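Local coordinates for protein glycoside hydrolase family 31 (Trueperella pyogenes, PDB 5I0F) that degrades cycloalternan, probably as a retaining family 31 glycoside hydrolase that works through a covalent glycosyl-enzyme intermediate, at residues A[9-15]-A[68-72]; A[213-217]-A[227-231]. All blocks are in the same frame, centred on the assembly; numbering follows the deposited sequence.

Contact 1 (A[9-15]-A[68-72]); sequences IEHPYAR and DAALL
Leu-72 and Leu-71, neighbours on the last turn of helix 66-72, pack against Ile-9, His-11 and Ala-14 of the loop 9-15. CD2 of Leu-72 approaches CG2 of Ile-9 to 3.6 Å, the two side chains passing alongside each other and pointing opposite ways, and the same methyl lies against CB of His-11. CB of Ala-14 touches both leucines, 3.7 Å from CB of Leu-71 and somewhat farther from CD2 of Leu-72. CD1 of Leu-71 reaches on to the carbonyl O of Tyr-13.

The imidazole of His-11 marks the step from apolar to polar. Its CG is anti to the backbone N (chi1 -177°), which swings the ring back over the type I turn His-11 to Ala-14, where CB of Ala-14 covers one face off-centre. Tyr-13 N donates to His-11 ND1 at 3.1 Å, within 2° of the ring plane. NE2, also at the ring edge, is 2.8 Å from a water that in turn donates to Leu-71 O, a backbone acceptor near the helix end. Two bonded edge atoms thus fix the rotation of the ring.

At the polar edge Asp-68 engages Arg-15 with both carboxylate oxygens. Arg-15 N gives OD1 a nearly straight bond of 3.0 Å, entering from well above the carboxylate plane. The arginine chain bends at chi3 and returns its guanidinium to OD2 in a salt bridge, NH1 lying 2.7 Å away; the guanidinium and carboxylate planes are 52° apart, and the bonds from NE and NH1 to OD2 are both weak, bent at the hydrogen. Tyr-21 meets Arg-15 in a cation-pi contact. A short helix between strands 54-62 and 91-97 is thereby fastened to the N-terminal loop of the beta-sheet domain found in 1,3-alpha-isomaltosidase-like enzymes.

Contact 2 (A[213-217]-A[227-231]); sequences MPFAQ and GFHVE
Pro-214 and Phe-228 bury the most surface where strands 212-219 and 225-230 form an antiparallel beta hairpin, with Ala-216 next. The short strand segments run at 177° to each other, their axes 4.9 Å apart at the closest.

Pro-214, centre of an inverse gamma turn, stands at the corner where the chain enters this pairing. Its O accepts from Val-230 N at 2.9 Å, and CG of its ring lies against Val-230 O. CG also lies beside CD2 of the His-229 imidazole, the two side chains projecting in a common direction.

Ala-216 and Phe-228 are a hydrogen-bonded pair, each N bound to the other's O at 3.1 Å. CG of Phe-228 lies between its own backbone N and carbonyl carbon (chi1 61°), a rotamer that brings the phenyl over to Ala-216; CZ comes to 4.0 Å from CB of Ala-216. Ile-248 and Ile-250 of strand 247-253 and Tyr-238 pack on Phe-228, so this side of the hairpin faces a second sheet.

Phe-215 and His-229, a non-hydrogen-bonded pair, project to the other side, where Phe-280 of helix 273-284 stacks on the phenylalanine and meets the histidine edge-to-face. Each also gives a CA-H...O contact to the facing strand: Phe-215 CA lies 3.2 Å from Phe-228 O, and His-229 CA 3.3 Å from Pro-214 O.

In the fold
Contacts 1 and 2 follow one another along the chain without touching: their centres are 27 Å apart and their nearest atoms about 10 Å. Contact 1 belongs to the N-terminal sheet domain, contact 2 to the beta region that precedes the parallel barrel 297-590. Contact 1 lies near the bound sugar, the side chain of His-11 being about 10 Å from a glucose and that of Leu-71 about 10 Å from a calcium ion; a few residues beyond helix 66-72 come Glu-76 and Leu-79 of a calcium site and His-78 of the glycan pocket. In contact 2, the side chain of Val-230 lies about 13 Å from a bound calcium ion.

Contact 1 (A[9-15]-A[68-72])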
loop_
_atom_site.group_PDB
_atom_site.type_symbol
_atom_site.label_atom_id
_atom_site.label_comp_id
_atom_site.label_asym_id
_atom_site.label_seq_id
_atom_site.Cartn_x
_atom_site.Cartn_y
_atom_site.Cartn_z
ATOM N N ILE A 9 -16.407 -13.378 -0.209
ATOM C CA ILE A 9 -15.149 -13.311 0.541
ATOM C C ILE A 9 -14.768 -11.836 0.783
ATOM O O ILE A 9 -14.058 -11.519 1.750
ATOM C CB ILE A 9 -14.030 -14.092 -0.186
ATOM C CG1 ILE A 9 -12.783 -14.266 0.705
ATOM C CG2 ILE A 9 -13.676 -13.450 -1.520
ATOM C CD1 ILE A 9 -11.753 -15.203 0.088
ATOM N N GLU A 10 -15.252 -10.963 -0.095
ATOM C CA GLU A 10 -15.082 -9.492 0.021
ATOM C C GLU A 10 -13.643 -9.059 -0.296
ATOM O O GLU A 10 -13.112 -8.103 0.275
ATOM C CB GLU A 10 -15.610 -8.929 1.349
ATOM C CG GLU A 10 -17.094 -9.239 1.537
ATOM C CD GLU A 10 -17.678 -8.691 2.829
ATOM O OE1 GLU A 10 -18.018 -7.482 2.883
ATOM O OE2 GLU A 10 -17.798 -9.461 3.806
ATOM N N HIS A 11 -13.026 -9.783 -1.217
ATOM C CA HIS A 11 -11.836 -9.301 -1.944
ATOM C C HIS A 11 -12.345 -8.053 -2.709
ATOM O O HIS A 11 -13.371 -8.123 -3.350
ATOM C CB HIS A 11 -11.346 -10.430 -2.864
ATOM C CG HIS A 11 -10.094 -10.137 -3.636
ATOM N ND1 HIS A 11 -9.993 -9.076 -4.494
ATOM C CD2 HIS A 11 -8.947 -10.842 -3.785
ATOM C CE1 HIS A 11 -8.798 -9.069 -5.065
ATOM N NE2 HIS A 11 -8.146 -10.145 -4.661
ATOM N N PRO A 12 -11.642 -6.900 -2.639
ATOM C CA PRO A 12 -12.241 -5.698 -3.269
ATOM C C PRO A 12 -12.393 -5.718 -4.789
ATOM O O PRO A 12 -13.130 -4.896 -5.333
ATOM C CB PRO A 12 -11.319 -4.559 -2.827
ATOM C CG PRO A 12 -10.058 -5.214 -2.367
ATOM C CD PRO A 12 -10.468 -6.557 -1.823
ATOM N N TYR A 13 -11.676 -6.604 -5.476
ATOM C CA TYR A 13 -11.710 -6.691 -6.922
ATOM C C TYR A 13 -12.121 -8.055 -7.495
ATOM O O TYR A 13 -11.995 -8.269 -8.687
ATOM C CB TYR A 13 -10.331 -6.293 -7.464
ATOM C CG TYR A 13 -9.891 -4.893 -7.080
ATOM C CD1 TYR A 13 -10.466 -3.754 -7.669
ATOM C CD2 TYR A 13 -8.867 -4.695 -6.144
ATOM C CE1 TYR A 13 -10.047 -2.470 -7.321
ATOM C CE2 TYR A 13 -8.446 -3.424 -5.793
ATOM C CZ TYR A 13 -9.034 -2.310 -6.366
ATOM O OH TYR A 13 -8.563 -1.057 -5.976
ATOM N N ALA A 14 -12.610 -8.971 -6.662
ATOM C CA ALA A 14 -12.934 -10.311 -7.132
ATOM C C ALA A 14 -14.175 -10.807 -6.414
ATOM O O ALA A 14 -14.474 -10.384 -5.284
ATOM C CB ALA A 14 -11.783 -11.266 -6.904
ATOM N N ARG A 15 -14.892 -11.685 -7.105
ATOM C CA ARG A 15 -16.067 -12.348 -6.549
ATOM C C ARG A 15 -15.730 -13.791 -6.217
ATOM O O ARG A 15 -14.987 -14.443 -6.960
ATOM C CB ARG A 15 -17.218 -12.314 -7.553
ATOM C CG ARG A 15 -17.528 -10.921 -8.093
ATOM C CD ARG A 15 -18.322 -10.994 -9.384
ATOM N NE ARG A 15 -17.588 -11.672 -10.452
ATOM C CZ ARG A 15 -18.138 -12.352 -11.464
ATOM N NH1 ARG A 15 -17.334 -12.922 -12.368
ATOM N NH2 ARG A 15 -19.468 -12.487 -11.589
ATOM N N ASP A 68 -11.350 -14.027 -11.668
ATOM C CA ASP A 68 -11.689 -14.199 -10.224
ATOM C C ASP A 68 -10.844 -15.258 -9.496
ATOM O O ASP A 68 -10.328 -14.998 -8.411
ATOM C CB ASP A 68 -13.168 -14.550 -10.014
ATOM C CG ASP A 68 -14.105 -13.396 -10.291
ATOM O OD1 ASP A 68 -13.817 -12.247 -9.877
ATOM O OD2 ASP A 68 -15.184 -13.654 -10.880
ATOM N N ALA A 69 -10.730 -16.447 -10.086
ATOM C CA ALA A 69 -9.840 -17.516 -9.582
ATOM C C ALA A 69 -8.418 -17.015 -9.350
ATOM O O ALA A 69 -7.823 -17.290 -8.304
ATOM C CB ALA A 69 -9.800 -18.688 -10.555
ATOM N N ALA A 70 -7.887 -16.281 -10.332
ATOM C CA ALA A 70 -6.532 -15.741 -10.246
ATOM C C ALA A 70 -6.379 -14.790 -9.063
ATOM O O ALA A 70 -5.458 -14.936 -8.250
ATOM C CB ALA A 70 -6.149 -15.028 -11.538
ATOM N N LEU A 71 -7.299 -13.826 -8.976
ATOM C CA LEU A 71 -7.239 -12.807 -7.933
ATOM C C LEU A 71 -7.343 -13.393 -6.524
ATOM O O LEU A 71 -6.613 -12.970 -5.637
ATOM C CB LEU A 71 -8.306 -11.734 -8.151
ATOM C CG LEU A 71 -8.000 -10.703 -9.256
ATOM C CD1 LEU A 71 -9.209 -9.829 -9.550
ATOM C CD2 LEU A 71 -6.821 -9.811 -8.897
ATOM N N LEU A 72 -8.221 -14.376 -6.320
ATOM C CA LEU A 72 -8.370 -14.970 -4.984
ATOM C C LEU A 72 -7.104 -15.718 -4.519
ATOM O O LEU A 72 -6.847 -15.775 -3.329
ATOM C CB LEU A 72 -9.630 -15.856 -4.893
ATOM C CG LEU A 72 -10.968 -15.152 -5.151
ATOM C CD1 LEU A 72 -12.126 -16.146 -5.166
ATOM C CD2 LEU A 72 -11.226 -14.073 -4.117
HETATM O O HOH W 1 -5.559 -10.610 -5.734
#

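Contact 2 (A[213-217]-A[227-231])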
loop_
_atom_site.group_PDB
_atom_site.type_symbol
_atom_site.label_atom_id
_atom_site.label_comp_id
_atom_site.label_asym_id
_atom_site.label_seq_id
_atom_site.Cartn_x
_atom_site.Cartn_y
_atom_site.Cartn_z
ATOM N N MET A 213 -5.817 7.436 -1.302
ATOM C CA MET A 213 -6.505 8.475 -0.505
ATOM C C MET A 213 -7.671 9.041 -1.306
ATOM O O MET A 213 -7.587 9.141 -2.531
ATOM C CB MET A 213 -5.548 9.598 -0.121
ATOM C CG MET A 213 -4.427 9.177 0.823
ATOM S SD MET A 213 -3.442 10.581 1.322
ATOM C CE MET A 213 -1.986 9.784 2.007
ATOM N N PRO A 214 -8.776 9.410 -0.629
ATOM C CA PRO A 214 -9.908 9.994 -1.346
ATOM C C PRO A 214 -9.755 11.512 -1.483
ATOM O O PRO A 214 -10.595 12.276 -1.000
ATOM C CB PRO A 214 -11.097 9.593 -0.482
ATOM C CG PRO A 214 -10.532 9.595 0.924
ATOM C CD PRO A 214 -9.122 9.089 0.769
ATOM N N PHE A 215 -8.708 11.917 -2.187
ATOM C CA PHE A 215 -8.282 13.320 -2.299
ATOM C C PHE A 215 -7.548 13.488 -3.605
ATOM O O PHE A 215 -6.804 12.581 -4.014
ATOM C CB PHE A 215 -7.334 13.724 -1.143
ATOM C CG PHE A 215 -6.411 14.887 -1.482
ATOM C CD1 PHE A 215 -6.851 16.196 -1.372
ATOM C CD2 PHE A 215 -5.118 14.665 -1.925
ATOM C CE1 PHE A 215 -6.025 17.255 -1.708
ATOM C CE2 PHE A 215 -4.283 15.725 -2.271
ATOM C CZ PHE A 215 -4.737 17.024 -2.137
ATOM N N ALA A 216 -7.730 14.640 -4.243
ATOM C CA ALA A 216 -6.913 15.038 -5.399
ATOM C C ALA A 216 -6.893 16.550 -5.546
ATOM O O ALA A 216 -7.802 17.238 -5.097
ATOM C CB ALA A 216 -7.445 14.398 -6.674
ATOM N N GLN A 217 -5.846 17.053 -6.178
ATOM C CA GLN A 217 -5.768 18.460 -6.550
ATOM C C GLN A 217 -5.979 18.575 -8.047
ATOM O O GLN A 217 -5.700 17.636 -8.807
ATOM C CB GLN A 217 -4.463 19.113 -6.079
ATOM C CG GLN A 217 -3.172 18.551 -6.614
ATOM C CD GLN A 217 -2.242 18.103 -5.479
ATOM O OE1 GLN A 217 -1.626 18.920 -4.789
ATOM N NE2 GLN A 217 -2.156 16.796 -5.276
ATOM N N GLY A 227 -8.918 21.739 -4.956
ATOM C CA GLY A 227 -8.825 20.319 -4.595
ATOM C C GLY A 227 -10.013 19.896 -3.789
ATOM O O GLY A 227 -10.807 20.735 -3.342
ATOM N N PHE A 228 -10.134 18.589 -3.613
ATOM C CA PHE A 228 -11.248 18.031 -2.874
ATOM C C PHE A 228 -10.818 16.794 -2.110
ATOM O O PHE A 228 -9.896 16.094 -2.522
ATOM C CB PHE A 228 -12.398 17.695 -3.808
ATOM C CG PHE A 228 -12.061 16.676 -4.847
ATOM C CD1 PHE A 228 -11.473 17.065 -6.064
ATOM C CD2 PHE A 228 -12.368 15.330 -4.646
ATOM C CE1 PHE A 228 -11.150 16.126 -7.024
ATOM C CE2 PHE A 228 -12.046 14.386 -5.613
ATOM C CZ PHE A 228 -11.435 14.785 -6.802
ATOM N N HIS A 229 -11.521 16.541 -1.013
ATOM C CA HIS A 229 -11.255 15.409 -0.151
ATOM C C HIS A 229 -12.583 14.909 0.343
ATOM O O HIS A 229 -13.278 15.620 1.055
ATOM C CB HIS A 229 -10.335 15.815 1.000
ATOM C CG HIS A 229 -10.287 14.832 2.138
ATOM N ND1 HIS A 229 -10.300 15.231 3.452
ATOM C CD2 HIS A 229 -10.237 13.478 2.156
ATOM C CE1 HIS A 229 -10.243 14.172 4.234
ATOM N NE2 HIS A 229 -10.195 13.092 3.472
ATOM N N VAL A 230 -12.946 13.693 -0.043
ATOM C CA VAL A 230 -14.160 13.096 0.469
ATOM C C VAL A 230 -13.777 12.599 1.874
ATOM O O VAL A 230 -12.941 11.721 1.998
ATOM C CB VAL A 230 -14.670 11.938 -0.415
ATOM C CG1 VAL A 230 -16.023 11.425 0.085
ATOM C CG2 VAL A 230 -14.773 12.366 -1.878
ATOM N N GLU A 231 -14.366 13.185 2.917
ATOM C CA GLU A 231 -13.954 12.899 4.295
ATOM C C GLU A 231 -14.606 11.622 4.810
ATOM O O GLU A 231 -15.610 11.639 5.513
ATOM C CB GLU A 231 -14.196 14.084 5.255
ATOM C CG GLU A 231 -13.295 13.988 6.503
ATOM C CD GLU A 231 -13.375 15.200 7.411
ATOM O OE1 GLU A 231 -13.652 15.030 8.607
ATOM O OE2 GLU A 231 -13.179 16.330 6.957
#